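Local coordinates for protein nicotinate-nucleotide pyrophosphorylase (Pyrococcus furiosus, PDB 2I14) that probably catalyses the ATP-dependent formation of nicotinate mononucleotide from nicotinate and phosphoribosyl pyrophosphate, a step of NAD biosynthesis, and binds zinc, at residues A[79-84]-A[362-367]; A[238-243]-A[269-274]; A[49-54]-A[89-94]; A[326-331]-A[342-347]. One frame throughout, in Å; residues are numbered along the deposited sequence.

Contacts 1, 3 and 4 cluster on one side of the chain, their centres about 15 to 18 Å apart, while the centre of contact 2 lies about 37 to 50 Å from theirs, across the chain's centre. Contacts 1 and 4 share an antiparallel sheet in which strand 357-365 runs between strands 77-81 and 328-333; contact 3 joins loops that flank strands 43-49 and 95-98 of the same sheet. Contact 2 belongs to the parallel sheet of the ligand-binding domain. Along the chain, contacts 1 and 3 alternate their segments, and contacts 2 and 4 are nested in turn within the loop closed by contact 1. The C-terminal part thus returns to the sheet begun near the N-terminus.

Contact 1: A[79-84]-A[362-367]; sequences VYAMPE and KPIIEN
V79 faces two consecutive residues, I364 and I365, of the neighbouring strand. Its N donates to I365 O over 2.8 Å, in the carbonyl plane and on a lone pair. Its own O is gripped by two N-H groups, I364 N at 2.9 Å and I365 N at a longer 3.2 Å, both donors tilted from the carbonyl plane. The side chain divides between the same two partners. V79 CG1, turned anti to the backbone N (chi1 -175°), packs 3.9 Å from I364 CG1, whereas V79 CG2 lies against CB and CG2 of I365, the V79 and I365 side chains running alongside each other and pointing the same way. Helix 65-72 covers this face, with L72 touching V79 and A69 touching I364. Y80 projects to the other face, where its CD2 meets the ring carbon P363 CG at 3.9 Å and its OH reaches on to a hydrogen bond with E98. The Y80 CA also makes a C-H...O contact with K362 O. A81 then forms a reciprocal pair of backbone bonds with K362: A81 N to K362 O at 2.8 Å and the nearly straight K362 N to A81 O at 2.7 Å. Back on the face of V79, A81 CB rests 4.0 Å from I364 CG2, so I364 bridges V79 and A81. One residue opposite two, with a shared acceptor, is a classic beta bulge. Here it lies in the antiparallel pairing that ties strand 77-81, in the quinolinate phosphoribosyl transferase N-terminal region, to strand 357-365 from the C-terminal region.

Contact 2: A[238-243]-A[269-274]; sequences VRLDTP and VKIFVS. With ZN (zinc ion), chain H; PCP (1-alpha-pyrophosphoryl-2-alpha,3-alpha-dihydroxy-4-beta-cyclopentane-methanol-5-phosphate), chain I.
The ligand pocket takes R239, D241 and S274 from the C-terminal ends of strands 237-240 and 270-274, parallel neighbours joined through helix 250-263 in a beta-alpha-beta unit of the TIM-barrel-like domain. Four backbone bonds fix their register, among them F272 N to V238 O and L240 N to F272 O, each 2.8 Å long. Away from the pocket, L240 CD2 packs against I271 CG2, and L240 CB against V273 CG1. R239 leaves from the other side of the sheet with its CG anti to the backbone N (chi1 -161°), which lays its chain alongside F272, CG to CD1 3.6 Å, the guanidinium plane turned 31° from the ring. S274 OG sits over one face of that guanidinium, and the ligand PCP meets its edge, R239 NH2 lying 3.2 Å from PCP O3A. A long salt bridge of 3.7 Å also links R239 NH2 to D241 OD1. The other oxygen, D241 OD2, binds the zinc ion at 2.4 Å together with H184, while D241 OD1 comes within 2.7 Å of PCP O2A. Replacing R239 with a leucine would probably leave the diphosphate without a positive partner at O3A and take from D241 its long, weak ion pair. R239 is thus likely to offset part of the diphosphate's negative charge, and zinc, held beside it through D241 and H184, is likely with R239 to temper the acid close to O2A.

Contact 3: A[49-54]-A[89-94]; sequences TTTSLP and HPYEPV
T50 and Y91 are joined by a single backbone hydrogen bond, Y91 N to T50 O at 2.9 Å, between two segments without regular secondary structure. The donor stands nearly in line with the carbonyl, at a C=O...N angle of 170°. H89 to E92 form a type II beta turn with P90 and Y91 at its corners, Y91 taking a positive phi of 70°; its closing bond, E92 N to H89 O, is weak at 3.4 Å, as is the bond from H89 N to E92 OE1 within the turn. P90 is wedged into the bend of 49-54: its CB touches T50 O and the carbonyl carbon of T51, while its CD meets L53 CD1 at 4.0 Å, the two side chains crossing at about a right angle. At one end T49 presses its methyl CG2 against the backbone of P93, 3.5 Å from P93 CA. At the other, the phenol of Y91 swings back toward T51, bringing Y91 OH to 3.6 Å from T51 CB, with the T51 methyl close by. A glycine in place of Y91 removes the phenol and would probably leave a gap beside T51 and K252 of the third subunit without a surface to pack on. A type II turn docked by its corner residues onto a second loop joins the ends of strands 43-49 and 95-98, neighbours in the antiparallel sheet, where the third subunit comes close and the T51 side chain lies about 9 Å from a bound PCP.

Contact 4: A[326-331]-A[342-347]; sequences GRKQVY and PANKKL
Y331 and L347 make the main side-chain contact, the leucine lying over one face of the phenol. L347 CB sits 3.9 Å from the centroid of the Y331 ring and 18° off its normal, a CH-pi contact placed somewhat toward the rim. The branch atom L347 CD1 reaches Y331 CD1 at 3.7 Å, while the hydroxyl end of the ring extends toward the backbone of K345 and K346. Y331 has its CG anti to the carbonyl carbon (chi1 -65°), the turn that lays the ring against the loop. At the other end, R327 runs its CG beside the methyl of A343, 3.7 Å from A343 CB, before its guanidinium leaves for a salt bridge with E98. Between these two patches the K328 side chain lies beside P342, though its exact course is doubtful. The backbone clasp is A343 N to R327 O, 3.0 Å, arriving in the carbonyl plane on a lone pair at the start of the type I turn from P342 to K345. W259 of the third subunit packs on both K328 and P342. Strand 328-333 ends at the zinc ligand C333, and the connection to its antiparallel partner 338-342 carries the zinc ligand H337; the loop 342-347 folds back beside these strands, with L347 touching H339 and V341 and Y331 touching P359 of the adjoining strand 357-365.

Contact 1: A[79-84]-A[362-367]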
# COMPACT_ATOMS: atom_id res chain seq x y z
N VAL A 79 18.73 -12.05 -44.52
CA VAL A 79 18.32 -11.30 -43.35
C VAL A 79 17.17 -10.36 -43.67
O VAL A 79 17.35 -9.33 -44.31
CB VAL A 79 19.49 -10.47 -42.79
CG1 VAL A 79 19.08 -9.80 -41.50
CG2 VAL A 79 20.71 -11.36 -42.58
N TYR A 80 15.97 -10.72 -43.23
CA TYR A 80 14.80 -9.88 -43.46
C TYR A 80 14.61 -9.04 -42.20
O TYR A 80 14.99 -9.47 -41.10
CB TYR A 80 13.55 -10.73 -43.71
CG TYR A 80 13.82 -11.96 -44.56
CD1 TYR A 80 14.59 -13.01 -44.06
CD2 TYR A 80 13.28 -12.08 -45.84
CE1 TYR A 80 14.82 -14.16 -44.81
CE2 TYR A 80 13.50 -13.23 -46.60
CZ TYR A 80 14.27 -14.27 -46.08
OH TYR A 80 14.47 -15.44 -46.80
N ALA A 81 14.05 -7.85 -42.34
CA ALA A 81 13.88 -7.01 -41.17
C ALA A 81 12.82 -5.93 -41.35
O ALA A 81 12.21 -5.80 -42.42
CB ALA A 81 15.21 -6.36 -40.80
N MET A 82 12.58 -5.18 -40.28
CA MET A 82 11.65 -4.08 -40.29
C MET A 82 12.54 -2.87 -40.48
O MET A 82 13.71 -2.89 -40.12
CB MET A 82 10.93 -3.94 -38.95
CG MET A 82 9.91 -5.02 -38.60
SD MET A 82 9.00 -4.54 -37.07
CE MET A 82 7.89 -5.94 -36.91
N PRO A 83 12.01 -1.79 -41.05
CA PRO A 83 12.86 -0.61 -41.23
C PRO A 83 13.27 -0.01 -39.89
O PRO A 83 12.45 0.15 -38.99
CB PRO A 83 11.98 0.33 -42.06
CG PRO A 83 10.57 -0.11 -41.72
CD PRO A 83 10.69 -1.61 -41.69
N GLU A 84 14.55 0.30 -39.75
CA GLU A 84 15.02 0.87 -38.50
C GLU A 84 14.11 2.02 -38.10
O GLU A 84 13.71 2.83 -38.94
CB GLU A 84 16.47 1.32 -38.64
CG GLU A 84 17.13 1.75 -37.34
CD GLU A 84 18.65 1.59 -37.36
OE1 GLU A 84 19.34 2.06 -36.42
OE2 GLU A 84 19.18 0.98 -38.33
N LYS A 362 11.12 -7.02 -44.51
CA LYS A 362 11.60 -6.87 -45.87
C LYS A 362 13.04 -7.33 -45.97
O LYS A 362 13.80 -7.17 -45.02
CB LYS A 362 11.53 -5.41 -46.31
CG LYS A 362 10.12 -4.82 -46.33
CD LYS A 362 9.21 -5.60 -47.26
CE LYS A 362 7.81 -4.99 -47.32
NZ LYS A 362 7.83 -3.60 -47.87
N PRO A 363 13.42 -7.91 -47.11
CA PRO A 363 14.79 -8.40 -47.32
C PRO A 363 15.84 -7.28 -47.25
O PRO A 363 15.68 -6.24 -47.90
CB PRO A 363 14.72 -9.02 -48.72
CG PRO A 363 13.32 -9.50 -48.80
CD PRO A 363 12.55 -8.33 -48.23
N ILE A 364 16.89 -7.50 -46.46
CA ILE A 364 17.95 -6.50 -46.34
C ILE A 364 19.32 -7.11 -46.68
O ILE A 364 20.25 -6.39 -47.03
CB ILE A 364 18.02 -5.84 -44.93
CG1 ILE A 364 18.76 -6.74 -43.95
CG2 ILE A 364 16.61 -5.56 -44.41
CD1 ILE A 364 19.18 -6.02 -42.72
N ILE A 365 19.42 -8.43 -46.57
CA ILE A 365 20.66 -9.12 -46.90
C ILE A 365 20.38 -10.43 -47.61
O ILE A 365 19.83 -11.37 -47.04
CB ILE A 365 21.54 -9.41 -45.66
CG1 ILE A 365 22.42 -8.19 -45.38
CG2 ILE A 365 22.40 -10.65 -45.91
CD1 ILE A 365 23.50 -8.44 -44.35
N GLU A 366 20.78 -10.47 -48.88
CA GLU A 366 20.60 -11.65 -49.71
C GLU A 366 21.95 -12.37 -49.82
O GLU A 366 22.88 -11.89 -50.47
CB GLU A 366 20.09 -11.26 -51.09
CG GLU A 366 19.95 -12.43 -52.05
CD GLU A 366 19.14 -13.56 -51.45
OE1 GLU A 366 17.90 -13.40 -51.33
OE2 GLU A 366 19.74 -14.61 -51.11
N ASN A 367 22.04 -13.51 -49.15
CA ASN A 367 23.25 -14.31 -49.14
C ASN A 367 24.49 -13.47 -48.87
O ASN A 367 25.40 -13.39 -49.69
CB ASN A 367 23.39 -15.06 -50.47
CG ASN A 367 24.59 -15.98 -50.48
OD1 ASN A 367 24.83 -16.73 -49.53
ND2 ASN A 367 25.36 -15.94 -51.56

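Contact 2: A[238-243]-A[269-274]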
# COMPACT_ATOMS: atom_id res chain seq x y z
N VAL A 238 18.08 30.44 -19.97
CA VAL A 238 18.73 30.22 -18.69
C VAL A 238 18.58 28.74 -18.36
O VAL A 238 17.52 28.16 -18.60
CB VAL A 238 18.08 31.10 -17.60
CG1 VAL A 238 18.07 30.36 -16.26
CG2 VAL A 238 18.87 32.41 -17.46
N ARG A 239 19.63 28.11 -17.84
CA ARG A 239 19.56 26.69 -17.50
C ARG A 239 19.43 26.43 -16.01
O ARG A 239 20.20 26.97 -15.22
CB ARG A 239 20.79 25.94 -18.02
CG ARG A 239 20.59 24.43 -18.13
CD ARG A 239 21.82 23.71 -18.67
NE ARG A 239 22.75 23.32 -17.60
CZ ARG A 239 23.89 22.67 -17.79
NH1 ARG A 239 24.28 22.33 -19.01
NH2 ARG A 239 24.65 22.35 -16.76
N LEU A 240 18.44 25.62 -15.65
CA LEU A 240 18.23 25.25 -14.25
C LEU A 240 18.53 23.77 -14.09
O LEU A 240 17.97 22.93 -14.81
CB LEU A 240 16.80 25.54 -13.80
CG LEU A 240 16.34 26.99 -13.81
CD1 LEU A 240 17.41 27.88 -13.15
CD2 LEU A 240 16.09 27.44 -15.25
N ASP A 241 19.43 23.46 -13.16
CA ASP A 241 19.82 22.08 -12.89
C ASP A 241 20.00 21.93 -11.39
O ASP A 241 20.97 21.35 -10.91
CB ASP A 241 21.14 21.74 -13.62
CG ASP A 241 22.31 22.57 -13.13
OD1 ASP A 241 23.48 22.13 -13.28
OD2 ASP A 241 22.07 23.67 -12.60
N THR A 242 19.05 22.47 -10.64
CA THR A 242 19.12 22.40 -9.19
C THR A 242 19.56 21.03 -8.67
O THR A 242 19.02 20.00 -9.06
CB THR A 242 17.76 22.74 -8.56
OG1 THR A 242 17.28 23.96 -9.12
CG2 THR A 242 17.88 22.89 -7.06
N PRO A 243 20.57 21.01 -7.79
CA PRO A 243 21.05 19.74 -7.24
C PRO A 243 19.91 19.11 -6.43
O PRO A 243 19.08 19.82 -5.87
CB PRO A 243 22.21 20.17 -6.35
CG PRO A 243 22.74 21.39 -7.06
CD PRO A 243 21.47 22.12 -7.42
N VAL A 269 13.97 35.57 -22.55
CA VAL A 269 14.74 34.47 -22.00
C VAL A 269 13.85 33.28 -21.62
O VAL A 269 12.92 33.41 -20.82
CB VAL A 269 15.59 34.91 -20.78
CG1 VAL A 269 16.43 36.12 -21.14
CG2 VAL A 269 14.70 35.22 -19.60
N LYS A 270 14.17 32.14 -22.22
CA LYS A 270 13.45 30.90 -21.99
C LYS A 270 14.05 30.11 -20.83
O LYS A 270 15.15 30.40 -20.35
CB LYS A 270 13.50 30.06 -23.26
CG LYS A 270 12.98 30.75 -24.50
CD LYS A 270 13.31 29.92 -25.74
CE LYS A 270 12.64 30.45 -26.98
NZ LYS A 270 11.16 30.40 -26.83
N ILE A 271 13.31 29.10 -20.38
CA ILE A 271 13.75 28.25 -19.29
C ILE A 271 14.18 26.89 -19.81
O ILE A 271 13.35 26.11 -20.29
CB ILE A 271 12.65 28.04 -18.25
CG1 ILE A 271 12.11 29.40 -17.79
CG2 ILE A 271 13.20 27.27 -17.06
CD1 ILE A 271 13.12 30.25 -17.04
N PHE A 272 15.47 26.62 -19.73
CA PHE A 272 16.03 25.36 -20.17
C PHE A 272 16.45 24.59 -18.92
O PHE A 272 17.18 25.12 -18.07
CB PHE A 272 17.23 25.64 -21.06
CG PHE A 272 17.81 24.41 -21.69
CD1 PHE A 272 18.54 23.48 -20.93
CD2 PHE A 272 17.64 24.16 -23.05
CE1 PHE A 272 19.07 22.34 -21.51
CE2 PHE A 272 18.17 23.01 -23.64
CZ PHE A 272 18.89 22.10 -22.87
N VAL A 273 15.96 23.36 -18.78
CA VAL A 273 16.29 22.55 -17.61
C VAL A 273 16.92 21.20 -17.95
O VAL A 273 16.70 20.63 -19.02
CB VAL A 273 15.06 22.28 -16.71
CG1 VAL A 273 14.36 23.57 -16.36
CG2 VAL A 273 14.11 21.30 -17.40
N SER A 274 17.71 20.72 -17.01
CA SER A 274 18.36 19.45 -17.18
C SER A 274 18.73 19.00 -15.77
O SER A 274 18.81 19.81 -14.85
CB SER A 274 19.61 19.61 -18.04
OG SER A 274 20.62 20.30 -17.32
ZN ZN H . 23.79 23.69 -10.98
C1 PCP I . 24.44 16.88 -15.77
C2 PCP I . 24.96 16.10 -17.00
C3 PCP I . 24.02 16.53 -18.15
C4 PCP I . 22.65 16.73 -17.48
C5 PCP I . 23.04 17.22 -16.13
CP PCP I . 21.73 15.47 -17.44
O1 PCP I . 25.16 18.22 -15.61
O2 PCP I . 26.32 16.44 -17.29
O3 PCP I . 24.42 17.77 -18.77
OP PCP I . 22.28 14.31 -16.71
P PCP I . 21.37 13.31 -15.79
O1P PCP I . 21.79 11.93 -16.12
O2P PCP I . 19.94 13.58 -16.16
O3P PCP I . 21.69 13.66 -14.38
PA PCP I . 24.90 19.26 -14.44
O1A PCP I . 25.07 18.51 -13.14
O2A PCP I . 23.48 19.75 -14.63
O3A PCP I . 25.99 20.35 -14.70
PB PCP I . 27.45 20.39 -15.20
O1B PCP I . 28.06 21.74 -15.04
O2B PCP I . 27.55 20.07 -16.61
O3B PCP I . 28.30 19.41 -14.46

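Contact 3: A[49-54]-A[89-94]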
# COMPACT_ATOMS: atom_id res chain seq x y z
N THR A 49 12.76 -11.56 -31.29
CA THR A 49 11.61 -10.92 -30.62
C THR A 49 11.90 -10.66 -29.14
O THR A 49 13.01 -10.84 -28.66
CB THR A 49 10.36 -11.81 -30.66
OG1 THR A 49 10.64 -12.99 -29.89
CG2 THR A 49 10.03 -12.25 -32.09
N THR A 50 10.87 -10.23 -28.43
CA THR A 50 10.96 -10.02 -26.98
C THR A 50 9.60 -10.43 -26.51
O THR A 50 8.61 -10.27 -27.24
CB THR A 50 11.12 -8.54 -26.52
OG1 THR A 50 10.02 -7.76 -26.99
CG2 THR A 50 12.38 -7.96 -27.04
N THR A 51 9.54 -10.95 -25.30
CA THR A 51 8.28 -11.38 -24.73
C THR A 51 7.77 -10.24 -23.87
O THR A 51 6.66 -10.29 -23.34
CB THR A 51 8.45 -12.63 -23.86
OG1 THR A 51 9.47 -12.40 -22.89
CG2 THR A 51 8.83 -13.83 -24.73
N SER A 52 8.59 -9.21 -23.74
CA SER A 52 8.23 -8.04 -22.95
C SER A 52 9.14 -6.88 -23.29
O SER A 52 10.20 -7.05 -23.87
CB SER A 52 8.43 -8.36 -21.47
OG SER A 52 9.82 -8.50 -21.22
N LEU A 53 8.71 -5.69 -22.90
CA LEU A 53 9.49 -4.48 -23.10
C LEU A 53 9.77 -3.98 -21.70
O LEU A 53 9.05 -4.31 -20.76
CB LEU A 53 8.68 -3.44 -23.89
CG LEU A 53 8.41 -3.83 -25.35
CD1 LEU A 53 7.24 -3.04 -25.89
CD2 LEU A 53 9.68 -3.61 -26.17
N PRO A 54 10.80 -3.17 -21.52
CA PRO A 54 11.11 -2.66 -20.18
C PRO A 54 9.90 -2.07 -19.50
O PRO A 54 9.04 -1.50 -20.16
CB PRO A 54 12.18 -1.62 -20.45
CG PRO A 54 12.90 -2.21 -21.62
CD PRO A 54 11.77 -2.66 -22.51
N HIS A 89 6.25 -4.39 -31.15
CA HIS A 89 5.65 -4.95 -29.95
C HIS A 89 6.20 -6.32 -29.62
O HIS A 89 6.97 -6.91 -30.37
CB HIS A 89 4.14 -5.05 -30.12
CG HIS A 89 3.51 -3.80 -30.67
ND1 HIS A 89 3.43 -2.63 -29.95
CD2 HIS A 89 2.94 -3.55 -31.87
CE1 HIS A 89 2.84 -1.71 -30.68
NE2 HIS A 89 2.53 -2.24 -31.85
N PRO A 90 5.81 -6.85 -28.45
CA PRO A 90 6.29 -8.18 -28.07
C PRO A 90 5.73 -9.23 -29.02
O PRO A 90 4.67 -9.04 -29.60
CB PRO A 90 5.76 -8.33 -26.65
CG PRO A 90 5.76 -6.91 -26.14
CD PRO A 90 5.19 -6.16 -27.31
N TYR A 91 6.45 -10.33 -29.16
CA TYR A 91 6.04 -11.44 -30.02
C TYR A 91 6.07 -11.17 -31.51
O TYR A 91 5.82 -12.07 -32.31
CB TYR A 91 4.66 -11.96 -29.60
CG TYR A 91 4.69 -12.51 -28.19
CD1 TYR A 91 4.64 -11.66 -27.08
CD2 TYR A 91 4.88 -13.87 -27.97
CE1 TYR A 91 4.78 -12.14 -25.78
CE2 TYR A 91 5.03 -14.37 -26.67
CZ TYR A 91 4.98 -13.51 -25.58
OH TYR A 91 5.18 -13.99 -24.31
N GLU A 92 6.39 -9.94 -31.88
CA GLU A 92 6.50 -9.59 -33.28
C GLU A 92 7.97 -9.62 -33.70
O GLU A 92 8.79 -8.86 -33.16
CB GLU A 92 5.96 -8.18 -33.53
CG GLU A 92 4.54 -7.97 -33.11
CD GLU A 92 4.14 -6.52 -33.22
OE1 GLU A 92 5.06 -5.68 -33.43
OE2 GLU A 92 2.92 -6.22 -33.09
N PRO A 93 8.33 -10.50 -34.65
CA PRO A 93 9.72 -10.58 -35.10
C PRO A 93 10.15 -9.25 -35.72
O PRO A 93 9.50 -8.73 -36.62
CB PRO A 93 9.68 -11.71 -36.13
CG PRO A 93 8.27 -11.66 -36.63
CD PRO A 93 7.49 -11.47 -35.36
N VAL A 94 11.24 -8.70 -35.24
CA VAL A 94 11.71 -7.44 -35.76
C VAL A 94 12.82 -7.70 -36.78
O VAL A 94 13.22 -6.80 -37.52
CB VAL A 94 12.25 -6.56 -34.64
CG1 VAL A 94 11.13 -6.21 -33.67
CG2 VAL A 94 13.39 -7.27 -33.92

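Contact 4: A[326-331]-A[342-347]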
# COMPACT_ATOMS: atom_id res chain seq x y z
N GLY A 326 7.24 -21.15 -36.62
CA GLY A 326 6.97 -20.85 -38.02
C GLY A 326 7.49 -19.54 -38.58
O GLY A 326 7.81 -18.62 -37.84
N ARG A 327 7.55 -19.48 -39.91
CA ARG A 327 8.01 -18.29 -40.64
C ARG A 327 6.82 -17.35 -40.78
O ARG A 327 5.80 -17.73 -41.36
CB ARG A 327 8.50 -18.67 -42.04
CG ARG A 327 8.56 -17.50 -43.02
CD ARG A 327 8.71 -17.98 -44.46
NE ARG A 327 10.03 -18.56 -44.70
CZ ARG A 327 11.14 -17.85 -44.81
NH1 ARG A 327 11.11 -16.53 -44.70
NH2 ARG A 327 12.30 -18.46 -44.99
N LYS A 328 6.94 -16.13 -40.26
CA LYS A 328 5.81 -15.22 -40.35
C LYS A 328 6.08 -13.78 -40.75
O LYS A 328 7.23 -13.36 -40.91
CB LYS A 328 5.04 -15.25 -39.03
CG LYS A 328 4.14 -16.48 -38.88
CD LYS A 328 4.93 -17.79 -38.72
CE LYS A 328 4.15 -19.04 -39.19
NZ LYS A 328 4.02 -19.18 -40.68
N GLN A 329 4.99 -13.04 -40.92
CA GLN A 329 5.04 -11.64 -41.30
C GLN A 329 4.12 -10.82 -40.41
O GLN A 329 3.15 -11.34 -39.86
CB GLN A 329 4.60 -11.47 -42.77
CG GLN A 329 5.72 -11.04 -43.72
CD GLN A 329 6.13 -9.59 -43.52
OE1 GLN A 329 6.42 -9.16 -42.41
NE2 GLN A 329 6.17 -8.84 -44.60
N VAL A 330 4.44 -9.54 -40.28
CA VAL A 330 3.66 -8.62 -39.47
C VAL A 330 3.07 -7.54 -40.36
O VAL A 330 3.81 -6.79 -41.00
CB VAL A 330 4.52 -7.94 -38.38
CG1 VAL A 330 5.03 -8.97 -37.39
CG2 VAL A 330 5.69 -7.25 -39.00
N TYR A 331 1.75 -7.46 -40.42
CA TYR A 331 1.08 -6.45 -41.24
C TYR A 331 0.60 -5.28 -40.41
O TYR A 331 -0.04 -5.45 -39.38
CB TYR A 331 -0.09 -7.07 -42.02
CG TYR A 331 0.37 -8.10 -43.03
CD1 TYR A 331 0.70 -9.39 -42.64
CD2 TYR A 331 0.56 -7.75 -44.37
CE1 TYR A 331 1.21 -10.32 -43.55
CE2 TYR A 331 1.06 -8.68 -45.29
CZ TYR A 331 1.39 -9.96 -44.87
OH TYR A 331 1.89 -10.89 -45.76
N PRO A 342 0.93 -16.02 -40.14
CA PRO A 342 1.84 -16.96 -40.80
C PRO A 342 2.13 -16.49 -42.22
O PRO A 342 1.24 -15.95 -42.89
CB PRO A 342 1.05 -18.27 -40.77
CG PRO A 342 0.22 -18.12 -39.53
CD PRO A 342 -0.27 -16.71 -39.66
N ALA A 343 3.36 -16.67 -42.69
CA ALA A 343 3.74 -16.26 -44.04
C ALA A 343 2.93 -17.01 -45.11
O ALA A 343 2.76 -16.52 -46.23
CB ALA A 343 5.24 -16.50 -44.26
N ASN A 344 2.43 -18.20 -44.74
CA ASN A 344 1.63 -19.04 -45.63
C ASN A 344 0.32 -18.36 -46.03
O ASN A 344 -0.44 -18.88 -46.84
CB ASN A 344 1.30 -20.38 -44.94
CG ASN A 344 2.56 -21.18 -44.56
OD1 ASN A 344 3.37 -20.74 -43.74
ND2 ASN A 344 2.70 -22.36 -45.15
N LYS A 345 0.06 -17.19 -45.44
CA LYS A 345 -1.15 -16.43 -45.72
C LYS A 345 -0.75 -14.98 -45.97
O LYS A 345 0.35 -14.56 -45.61
CB LYS A 345 -2.12 -16.51 -44.54
CG LYS A 345 -2.63 -17.92 -44.21
CD LYS A 345 -1.55 -18.82 -43.60
CE LYS A 345 -2.06 -20.24 -43.36
NZ LYS A 345 -1.00 -21.15 -42.83
N LYS A 346 -1.64 -14.20 -46.58
CA LYS A 346 -1.33 -12.80 -46.87
C LYS A 346 -2.51 -11.87 -46.64
O LYS A 346 -3.60 -12.07 -47.18
CB LYS A 346 -0.82 -12.67 -48.31
CG LYS A 346 0.38 -13.58 -48.61
CD LYS A 346 0.88 -13.45 -50.03
CE LYS A 346 1.95 -14.49 -50.29
NZ LYS A 346 3.09 -14.40 -49.34
N LEU A 347 -2.28 -10.84 -45.83
CA LEU A 347 -3.30 -9.85 -45.50
C LEU A 347 -3.35 -8.71 -46.51
O LEU A 347 -2.38 -8.46 -47.23
CB LEU A 347 -3.03 -9.25 -44.12
CG LEU A 347 -3.60 -9.94 -42.90
CD1 LEU A 347 -2.83 -9.51 -41.67
CD2 LEU A 347 -5.07 -9.59 -42.77